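Local coordinates for protein peroxiredoxin 6 (Arenicola marina, PDB 2V2G) that probably reduces hydrogen peroxide and organic hydroperoxides to water and alcohols as a thiol-specific antioxidant peroxidase of the Prx6 subfamily, at residues 13-18 / 72-77; 34-39 / 127-132; 50-55 / 94-99. The protein carries 1 engineered substitution. All coordinates share one frame; numbering follows the deposited sequence.

How the interactions relate
The three contacts all reach the same mixed beta-sheet of the thioredoxin-like domain, and their chemistry follows their place on it. Interaction 2 is wholly buried and lies within the sheet: backbone and serine hydrogen bonds join two antiparallel strands, and a charged arginine at one end meets bound benzoic acid. Interaction 3 is also largely buried but joins a helix to the segment entering strand 98-100, through apolar contacts. Interaction 1, only partly buried, sets the start of helix 74-88 against strand 13-16 and the residue that follows it with a few methyl contacts. A salt bridge from Asp72 to Arg39 connects interactions 1 and 2, while Phe35 packs on Val52 and Tyr96 of interaction 3.

Interaction 1: residues 13-18 / 72-77; sequences EADSTI and DNVADH
Val74, in the first turn of helix 74-88, straddles the backbone of Ser16 with its two methyl groups. Both lie close to the serine carbonyl: Val74 CG1 is 3.6 Å from Ser16 O. The other branch also runs on to the carboxylate of Asp15, where Val74 CG2 comes within 3.9 Å of Asp15 CG. With CG1 anti to the backbone N (chi1 174°), that branch is the one turned to Thr17, Val74 CG1 lying 3.9 Å from Thr17 CA. The second point of contact is methyl on methylene: Thr17 CG2 rests 3.6 Å from His77 CB, the two side chains crossing at about a right angle, so the histidine is touched at its root.

The next shell fixes these groups. Thr17 OG1 is hydrogen-bonded to Ile98 N of the neighbouring strand, which leaves the methyl branch for the helix. Ser16 turns its hydroxyl the other way: OG accepts from Ile18 N at 3.0 Å, an ST turn, and is also bonded to Gly19 O. Asp15 OD1 receives Ser16 N on its anti side, 27° out of the carboxylate plane. On the helical side Asn73 is the N-cap, its OD1 taking Asp76 N at 2.8 Å almost straight (167°), while Asn73 O lies above one face of the His77 ring, toward its rim, and the ring's NE2 is bonded to Ser70 OG.

A capped helix start thus leans on strand 13-16 and the turn that follows, with Val74 and His77 also touching the adjacent strand 98-100: the helix-on-sheet packing of the thioredoxin-like fold.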
loop_
_atom_site.group_PDB
_atom_site.type_symbol
_atom_site.label_atom_id
_atom_site.label_comp_id
_atom_site.label_asym_id
_atom_site.label_seq_id
_atom_site.Cartn_x
_atom_site.Cartn_y
_atom_site.Cartn_z
ATOM N N GLU A 13 7.205 1.906 -23.772
ATOM C CA GLU A 13 6.355 1.857 -24.965
ATOM C C GLU A 13 5.478 0.609 -24.784
ATOM O O GLU A 13 6.018 -0.493 -24.590
ATOM C CB GLU A 13 7.199 1.787 -26.262
ATOM C CG GLU A 13 8.167 2.932 -26.280
ATOM C CD GLU A 13 8.939 3.133 -27.561
ATOM O OE1 GLU A 13 8.426 2.752 -28.658
ATOM O OE2 GLU A 13 10.059 3.727 -27.471
ATOM N N ALA A 14 4.158 0.768 -24.827
ATOM C CA ALA A 14 3.241 -0.371 -24.693
ATOM C C ALA A 14 2.042 -0.215 -25.643
ATOM O O ALA A 14 1.677 0.901 -25.986
ATOM C CB ALA A 14 2.740 -0.467 -23.276
ATOM N N ASP A 15 1.427 -1.327 -26.048
ATOM C CA ASP A 15 0.103 -1.260 -26.659
ATOM C C ASP A 15 -0.989 -1.164 -25.554
ATOM O O ASP A 15 -0.826 -1.532 -24.365
ATOM C CB ASP A 15 -0.213 -2.492 -27.488
ATOM C CG ASP A 15 -1.144 -2.196 -28.719
ATOM O OD1 ASP A 15 -1.865 -1.141 -28.850
ATOM O OD2 ASP A 15 -1.165 -3.080 -29.606
ATOM N N SER A 16 -2.120 -0.633 -25.985
ATOM C CA SER A 16 -3.210 -0.328 -25.093
ATOM C C SER A 16 -4.512 -0.237 -25.858
ATOM O O SER A 16 -4.521 -0.234 -27.089
ATOM C CB SER A 16 -2.941 0.998 -24.366
ATOM O OG SER A 16 -3.300 2.129 -25.144
ATOM N N THR A 17 -5.597 -0.099 -25.101
ATOM C CA THR A 17 -6.923 0.196 -25.668
ATOM C C THR A 17 -7.072 1.532 -26.414
ATOM O O THR A 17 -8.061 1.730 -27.137
ATOM C CB THR A 17 -7.990 0.120 -24.567
ATOM O OG1 THR A 17 -7.647 1.039 -23.536
ATOM C CG2 THR A 17 -8.101 -1.294 -24.072
ATOM N N ILE A 18 -6.109 2.434 -26.214
ATOM C CA ILE A 18 -6.028 3.676 -26.973
ATOM C C ILE A 18 -4.881 3.649 -27.975
ATOM O O ILE A 18 -4.548 4.671 -28.542
ATOM C CB ILE A 18 -5.963 4.919 -26.075
ATOM C CG1 ILE A 18 -4.618 5.024 -25.360
ATOM C CG2 ILE A 18 -7.146 4.930 -25.078
ATOM C CD1 ILE A 18 -4.472 6.245 -24.532
ATOM N N ASP A 72 -2.971 -9.398 -20.469
ATOM C CA ASP A 72 -3.867 -9.806 -21.553
ATOM C C ASP A 72 -3.735 -8.901 -22.791
ATOM O O ASP A 72 -3.137 -7.831 -22.730
ATOM C CB ASP A 72 -5.309 -9.769 -21.051
ATOM C CG ASP A 72 -5.555 -10.787 -19.949
ATOM O OD1 ASP A 72 -5.594 -12.006 -20.271
ATOM O OD2 ASP A 72 -5.656 -10.352 -18.767
ATOM N N ASN A 73 -4.333 -9.325 -23.897
ATOM C CA ASN A 73 -4.276 -8.571 -25.125
ATOM C C ASN A 73 -5.341 -7.468 -25.213
ATOM O O ASN A 73 -6.316 -7.443 -24.446
ATOM C CB ASN A 73 -4.261 -9.499 -26.374
ATOM C CG ASN A 73 -5.573 -10.254 -26.594
ATOM O OD1 ASN A 73 -6.650 -9.755 -26.302
ATOM N ND2 ASN A 73 -5.477 -11.444 -27.140
ATOM N N VAL A 74 -5.157 -6.555 -26.145
ATOM C CA VAL A 74 -6.043 -5.391 -26.268
ATOM C C VAL A 74 -7.509 -5.782 -26.624
ATOM O O VAL A 74 -8.470 -5.184 -26.119
ATOM C CB VAL A 74 -5.476 -4.369 -27.297
ATOM C CG1 VAL A 74 -6.488 -3.204 -27.555
ATOM C CG2 VAL A 74 -4.131 -3.848 -26.832
ATOM N N ALA A 75 -7.680 -6.781 -27.493
ATOM C CA ALA A 75 -9.027 -7.271 -27.860
ATOM C C ALA A 75 -9.817 -7.767 -26.646
ATOM O O ALA A 75 -10.985 -7.402 -26.447
ATOM C CB ALA A 75 -8.897 -8.354 -28.944
ATOM N N ASP A 76 -9.157 -8.536 -25.778
ATOM C CA ASP A 76 -9.758 -8.956 -24.515
ATOM C C ASP A 76 -10.078 -7.772 -23.567
ATOM O O ASP A 76 -11.131 -7.714 -22.911
ATOM C CB ASP A 76 -8.814 -9.933 -23.812
ATOM C CG ASP A 76 -8.948 -11.339 -24.327
ATOM O OD1 ASP A 76 -9.734 -11.558 -25.248
ATOM O OD2 ASP A 76 -8.218 -12.219 -23.828
ATOM N N HIS A 77 -9.184 -6.796 -23.508
ATOM C CA HIS A 77 -9.459 -5.592 -22.730
ATOM C C HIS A 77 -10.703 -4.889 -23.229
ATOM O O HIS A 77 -11.547 -4.487 -22.441
ATOM C CB HIS A 77 -8.304 -4.615 -22.806
ATOM C CG HIS A 77 -7.063 -5.071 -22.113
ATOM N ND1 HIS A 77 -5.825 -4.520 -22.362
ATOM C CD2 HIS A 77 -6.879 -5.985 -21.132
ATOM C CE1 HIS A 77 -4.938 -5.077 -21.547
ATOM N NE2 HIS A 77 -5.543 -5.989 -20.817
#

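Interaction 2: residues 34-39 / 127-132; sequences LFSHPR and CRAVFI. With BEZ (benzoic acid), chain E.
Pro38 lies across the Arg128 guanidinium at about a right angle, its CD 3.3 Å above one face and nearest to NH1, toward the rim of the group. Benzoic acid comes from another direction, at the edge of the same group: Arg128 NH2 donates to its O2 at 2.9 Å, with a moderately bent angle of 145°. The arginine reaches this place through a chain extended from CG to NE, with CG beside the backbone N (chi1 -66°). Further partners, which include Glu48 in a salt bridge with NH1, engineered Ser45 bonded to NH1 and Ala147 O bonded to NH2, grip its two terminal nitrogens, with the proline over one face and the ligand at the edge. Ser45 replaces the predicted peroxidatic cysteine, so the pair borders the active site of a peroxiredoxin, beside the antiparallel pairing of strands 31-36 and 124-133 in its thioredoxin-like sheet.

Ser36 lies between this pocket and the regular pairing and ties the two chain segments together. Its OG donates to Cys127 O at 2.9 Å, from above the carbonyl plane, and accepts from Ala129 N at 3.0 Å, while Ser36 N bonds to Ala129 O. An alanine here would remove both hydroxyl bonds and is likely to leave Ala129 N and Cys127 O without these buried partners.

Farther along, Leu34 and Phe131 form a hydrogen-bonded pair, with Phe131 N reaching Leu34 O at 2.8 Å. Their side chains share one sheet face, where Leu34 CG is 4.4 Å from Phe131 CD2. On the other face Phe35 touches Val130 through CB alone; a chi1 of 63° carries its ring away from the partner strand, and the side chain packs on Leu49 of helix 43-54.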
loop_
_atom_site.group_PDB
_atom_site.type_symbol
_atom_site.label_atom_id
_atom_site.label_comp_id
_atom_site.label_asym_id
_atom_site.label_seq_id
_atom_site.Cartn_x
_atom_site.Cartn_y
_atom_site.Cartn_z
ATOM N N LEU A 34 -0.831 4.353 -12.131
ATOM C CA LEU A 34 -0.809 3.116 -12.883
ATOM C C LEU A 34 -1.177 1.975 -11.965
ATOM O O LEU A 34 -0.572 1.823 -10.906
ATOM C CB LEU A 34 0.603 2.866 -13.496
ATOM C CG LEU A 34 0.906 1.556 -14.184
ATOM C CD1 LEU A 34 -0.084 1.372 -15.292
ATOM C CD2 LEU A 34 2.365 1.589 -14.774
ATOM N N PHE A 35 -2.165 1.172 -12.341
ATOM C CA PHE A 35 -2.580 0.058 -11.474
ATOM C C PHE A 35 -2.759 -1.166 -12.310
ATOM O O PHE A 35 -3.186 -1.067 -13.475
ATOM C CB PHE A 35 -3.823 0.402 -10.688
ATOM C CG PHE A 35 -5.049 0.665 -11.476
ATOM C CD1 PHE A 35 -5.211 1.867 -12.125
ATOM C CD2 PHE A 35 -6.090 -0.263 -11.456
ATOM C CE1 PHE A 35 -6.401 2.138 -12.896
ATOM C CE2 PHE A 35 -7.273 0.004 -12.145
ATOM C CZ PHE A 35 -7.426 1.200 -12.844
ATOM N N SER A 36 -2.348 -2.314 -11.790
ATOM C CA SER A 36 -2.442 -3.554 -12.522
ATOM C C SER A 36 -3.488 -4.486 -11.906
ATOM O O SER A 36 -3.926 -4.332 -10.760
ATOM C CB SER A 36 -1.099 -4.278 -12.573
ATOM O OG SER A 36 -0.722 -4.682 -11.258
ATOM N N HIS A 37 -3.857 -5.495 -12.697
ATOM C CA HIS A 37 -4.654 -6.598 -12.250
ATOM C C HIS A 37 -4.262 -7.899 -12.957
ATOM O O HIS A 37 -3.650 -7.879 -14.023
ATOM C CB HIS A 37 -6.156 -6.340 -12.468
ATOM C CG HIS A 37 -6.539 -6.278 -13.918
ATOM N ND1 HIS A 37 -6.371 -5.139 -14.679
ATOM C CD2 HIS A 37 -7.087 -7.205 -14.740
ATOM C CE1 HIS A 37 -6.755 -5.393 -15.926
ATOM N NE2 HIS A 37 -7.166 -6.647 -16.001
ATOM N N PRO A 38 -4.540 -9.053 -12.322
ATOM C CA PRO A 38 -3.993 -10.324 -12.863
ATOM C C PRO A 38 -4.505 -10.769 -14.223
ATOM O O PRO A 38 -3.708 -11.120 -15.080
ATOM C CB PRO A 38 -4.285 -11.342 -11.744
ATOM C CG PRO A 38 -4.510 -10.515 -10.532
ATOM C CD PRO A 38 -5.137 -9.243 -10.976
ATOM N N ARG A 39 -5.821 -10.690 -14.446
ATOM C CA ARG A 39 -6.405 -11.265 -15.629
ATOM C C ARG A 39 -7.749 -10.585 -15.897
ATOM O O ARG A 39 -8.504 -10.359 -14.988
ATOM C CB ARG A 39 -6.629 -12.798 -15.436
ATOM C CG ARG A 39 -6.714 -13.553 -16.702
ATOM C CD ARG A 39 -5.340 -13.776 -17.154
ATOM N NE ARG A 39 -5.238 -14.353 -18.478
ATOM C CZ ARG A 39 -5.262 -15.667 -18.715
ATOM N NH1 ARG A 39 -5.444 -16.548 -17.722
ATOM N NH2 ARG A 39 -5.139 -16.096 -19.967
ATOM N N CYS A 127 0.314 -8.961 -10.217
ATOM C CA CYS A 127 -0.520 -8.828 -9.023
ATOM C C CYS A 127 -1.447 -7.597 -9.141
ATOM O O CYS A 127 -1.786 -7.189 -10.260
ATOM C CB CYS A 127 0.399 -8.798 -7.799
ATOM S SG CYS A 127 1.418 -7.303 -7.645
ATOM N N ARG A 128 -1.930 -7.080 -8.005
ATOM C CA ARG A 128 -2.757 -5.915 -7.939
ATOM C C ARG A 128 -1.905 -4.760 -7.423
ATOM O O ARG A 128 -1.867 -4.433 -6.218
ATOM C CB ARG A 128 -3.931 -6.193 -7.023
ATOM C CG ARG A 128 -4.898 -7.231 -7.519
ATOM C CD ARG A 128 -6.124 -7.394 -6.659
ATOM N NE ARG A 128 -6.776 -8.647 -7.019
ATOM C CZ ARG A 128 -7.435 -8.909 -8.144
ATOM N NH1 ARG A 128 -7.691 -7.958 -9.008
ATOM N NH2 ARG A 128 -7.779 -10.152 -8.423
ATOM N N ALA A 129 -1.054 -4.233 -8.292
ATOM C CA ALA A 129 -0.091 -3.193 -7.923
ATOM C C ALA A 129 -0.692 -1.805 -8.164
ATOM O O ALA A 129 -1.501 -1.648 -9.052
ATOM C CB ALA A 129 1.241 -3.381 -8.738
ATOM N N VAL A 130 -0.222 -0.818 -7.434
ATOM C CA VAL A 130 -0.593 0.580 -7.687
ATOM C C VAL A 130 0.658 1.410 -7.557
ATOM O O VAL A 130 1.412 1.323 -6.549
ATOM C CB VAL A 130 -1.639 1.118 -6.765
ATOM C CG1 VAL A 130 -2.020 2.597 -7.120
ATOM C CG2 VAL A 130 -2.876 0.218 -6.700
ATOM N N PHE A 131 0.909 2.220 -8.568
ATOM C CA PHE A 131 2.015 3.116 -8.578
ATOM C C PHE A 131 1.471 4.548 -8.748
ATOM O O PHE A 131 0.782 4.817 -9.698
ATOM C CB PHE A 131 3.022 2.835 -9.728
ATOM C CG PHE A 131 3.575 1.448 -9.716
ATOM C CD1 PHE A 131 4.658 1.121 -8.907
ATOM C CD2 PHE A 131 2.939 0.434 -10.459
ATOM C CE1 PHE A 131 5.161 -0.177 -8.879
ATOM C CE2 PHE A 131 3.439 -0.850 -10.429
ATOM C CZ PHE A 131 4.519 -1.169 -9.558
ATOM N N ILE A 132 1.798 5.402 -7.794
ATOM C CA ILE A 132 1.467 6.845 -7.838
ATOM C C ILE A 132 2.701 7.594 -8.298
ATOM O O ILE A 132 3.742 7.572 -7.673
ATOM C CB ILE A 132 0.912 7.445 -6.541
ATOM C CG1 ILE A 132 -0.195 6.532 -6.023
ATOM C CG2 ILE A 132 0.455 8.850 -6.846
ATOM C CD1 ILE A 132 -0.970 6.986 -4.737
HETATM C C BEZ E . -10.086 -12.232 -9.428
HETATM O O1 BEZ E . -11.119 -12.730 -8.788
HETATM O O2 BEZ E . -9.959 -11.079 -10.022
HETATM C C1 BEZ E . -8.981 -13.223 -9.456
HETATM C C2 BEZ E . -8.018 -13.149 -10.445
HETATM C C3 BEZ E . -7.016 -14.079 -10.465
HETATM C C4 BEZ E . -7.016 -15.117 -9.531
HETATM C C5 BEZ E . -7.969 -15.190 -8.506
HETATM C C6 BEZ E . -8.978 -14.234 -8.476
#

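Interaction 3: residues 50-55 / 94-99; sequences GRVIQL and MPYPII
Ile53 is the main bump on helix 43-54, and Met94, Pro95 and Tyr96 together make the hollow that receives it. Its longer branch does the filling. Ile53 CG1 sits 3.7 Å from Pro95 CD, and the terminal CD1 reaches on to the sulfur of Met94, also 3.7 Å from Ile53 CD1 to Met94 SD. The proline ring and the methionine are each crossed by the isoleucine at about a right angle. Met94 supplies its part of the hollow by folding back, bent at chi2 (-65°) and chi3 (-83°), which brings the sulfur to the isoleucine tip. Tyr96 forms the remaining wall, its CE2 lying 4.0 Å from Ile53 CG1.

The same ring corner takes a second bump from the preceding residue of the helix. Val52 CG1 approaches CE2 of Tyr96 to 3.6 Å and the neighbouring CD2 more loosely, valine and tyrosine crossing at about a right angle, so CE2 is wedged against both aliphatic side chains. The tyrosine is steadied from its far end, where OH is hydrogen-bonded to Leu49 O one turn back on the helix; this bond satisfies the polar atom and ties the ring end to the helix.

Other elements close in around these groups: Val84 and Ser88 of helix 74-88 touch Ile53, while Leu66 of strand 64-70 touches both Val52 and Tyr96. The contact thus joins the far end of helix 43-54, the helix whose first turns carry engineered Ser45, to the segment leading into strand 98-100, an apolar packing of a helix on the loop that leads into a central strand of the thioredoxin-like sheet.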
loop_
_atom_site.group_PDB
_atom_site.type_symbol
_atom_site.label_atom_id
_atom_site.label_comp_id
_atom_site.label_asym_id
_atom_site.label_seq_id
_atom_site.Cartn_x
_atom_site.Cartn_y
_atom_site.Cartn_z
ATOM N N GLY A 50 -14.325 -1.473 -12.001
ATOM C CA GLY A 50 -15.631 -0.820 -11.919
ATOM C C GLY A 50 -15.697 0.253 -10.860
ATOM O O GLY A 50 -16.299 1.320 -11.033
ATOM N N ARG A 51 -15.063 -0.006 -9.714
ATOM C CA ARG A 51 -14.892 0.998 -8.689
ATOM C C ARG A 51 -14.144 2.228 -9.181
ATOM O O ARG A 51 -14.479 3.353 -8.797
ATOM C CB ARG A 51 -14.250 0.402 -7.433
ATOM C CG ARG A 51 -14.162 1.356 -6.289
ATOM C CD ARG A 51 -15.500 1.979 -5.899
ATOM N NE ARG A 51 -15.458 2.777 -4.666
ATOM C CZ ARG A 51 -16.313 3.737 -4.396
ATOM N NH1 ARG A 51 -17.254 4.027 -5.258
ATOM N NH2 ARG A 51 -16.186 4.417 -3.260
ATOM N N VAL A 52 -13.064 2.007 -9.938
ATOM C CA VAL A 52 -12.316 3.128 -10.492
ATOM C C VAL A 52 -13.203 3.986 -11.423
ATOM O O VAL A 52 -13.178 5.219 -11.308
ATOM C CB VAL A 52 -11.002 2.667 -11.141
ATOM C CG1 VAL A 52 -10.262 3.863 -11.739
ATOM C CG2 VAL A 52 -10.118 2.011 -10.066
ATOM N N ILE A 53 -14.014 3.369 -12.264
ATOM C CA ILE A 53 -15.018 4.134 -13.058
ATOM C C ILE A 53 -15.911 4.973 -12.110
ATOM O O ILE A 53 -16.109 6.173 -12.335
ATOM C CB ILE A 53 -15.898 3.240 -14.008
ATOM C CG1 ILE A 53 -14.965 2.487 -14.995
ATOM C CG2 ILE A 53 -17.089 4.103 -14.644
ATOM C CD1 ILE A 53 -15.716 1.598 -15.911
ATOM N N GLN A 54 -16.422 4.350 -11.023
ATOM C CA GLN A 54 -17.253 5.079 -10.090
ATOM C C GLN A 54 -16.562 6.314 -9.498
ATOM O O GLN A 54 -17.237 7.313 -9.226
ATOM C CB GLN A 54 -17.802 4.204 -8.960
ATOM C CG GLN A 54 -18.722 3.095 -9.398
ATOM C CD GLN A 54 -19.078 2.145 -8.260
ATOM O OE1 GLN A 54 -18.560 2.259 -7.134
ATOM N NE2 GLN A 54 -19.969 1.201 -8.556
ATOM N N LEU A 55 -15.236 6.207 -9.309
ATOM C CA LEU A 55 -14.435 7.264 -8.728
ATOM C C LEU A 55 -13.754 8.187 -9.785
ATOM O O LEU A 55 -12.904 9.011 -9.410
ATOM C CB LEU A 55 -13.353 6.634 -7.823
ATOM C CG LEU A 55 -13.888 5.959 -6.565
ATOM C CD1 LEU A 55 -12.732 5.166 -5.848
ATOM C CD2 LEU A 55 -14.461 7.035 -5.647
ATOM N N MET A 94 -15.215 4.026 -21.413
ATOM C CA MET A 94 -14.196 3.808 -20.419
ATOM C C MET A 94 -13.438 5.075 -20.155
ATOM O O MET A 94 -12.988 5.726 -21.094
ATOM C CB MET A 94 -13.174 2.773 -20.871
ATOM C CG MET A 94 -13.679 1.397 -20.818
ATOM S SD MET A 94 -14.015 0.889 -19.129
ATOM C CE MET A 94 -12.416 0.361 -18.522
ATOM N N PRO A 95 -13.309 5.440 -18.885
ATOM C CA PRO A 95 -12.659 6.698 -18.598
ATOM C C PRO A 95 -11.142 6.632 -18.566
ATOM O O PRO A 95 -10.544 7.680 -18.381
ATOM C CB PRO A 95 -13.220 7.059 -17.225
ATOM C CG PRO A 95 -13.427 5.718 -16.578
ATOM C CD PRO A 95 -13.795 4.772 -17.662
ATOM N N TYR A 96 -10.533 5.443 -18.721
ATOM C CA TYR A 96 -9.065 5.266 -18.685
ATOM C C TYR A 96 -8.601 4.148 -19.656
ATOM O O TYR A 96 -9.346 3.197 -19.932
ATOM C CB TYR A 96 -8.539 4.938 -17.260
ATOM C CG TYR A 96 -9.273 3.793 -16.592
ATOM C CD1 TYR A 96 -8.985 2.482 -16.908
ATOM C CD2 TYR A 96 -10.319 4.038 -15.708
ATOM C CE1 TYR A 96 -9.720 1.416 -16.346
ATOM C CE2 TYR A 96 -11.034 2.965 -15.114
ATOM C CZ TYR A 96 -10.749 1.680 -15.463
ATOM O OH TYR A 96 -11.446 0.632 -14.911
ATOM N N PRO A 97 -7.341 4.255 -20.146
ATOM C CA PRO A 97 -6.820 3.155 -21.008
ATOM C C PRO A 97 -6.410 1.913 -20.203
ATOM O O PRO A 97 -6.162 2.021 -18.973
ATOM C CB PRO A 97 -5.560 3.763 -21.636
ATOM C CG PRO A 97 -5.480 5.219 -21.169
ATOM C CD PRO A 97 -6.346 5.329 -19.957
ATOM N N ILE A 98 -6.306 0.768 -20.892
ATOM C CA ILE A 98 -5.758 -0.467 -20.279
ATOM C C ILE A 98 -4.594 -0.925 -21.152
ATOM O O ILE A 98 -4.769 -1.117 -22.364
ATOM C CB ILE A 98 -6.788 -1.600 -20.186
ATOM C CG1 ILE A 98 -8.145 -1.094 -19.649
ATOM C CG2 ILE A 98 -6.252 -2.728 -19.265
ATOM C CD1 ILE A 98 -9.241 -2.216 -19.470
ATOM N N ILE A 99 -3.418 -1.046 -20.567
ATOM C CA ILE A 99 -2.188 -1.480 -21.221
ATOM C C ILE A 99 -2.175 -2.998 -21.361
ATOM O O ILE A 99 -2.613 -3.705 -20.408
ATOM C CB ILE A 99 -0.990 -1.047 -20.398
ATOM C CG1 ILE A 99 -0.878 0.465 -20.386
ATOM C CG2 ILE A 99 0.339 -1.750 -20.926
ATOM C CD1 ILE A 99 0.107 0.972 -19.273
#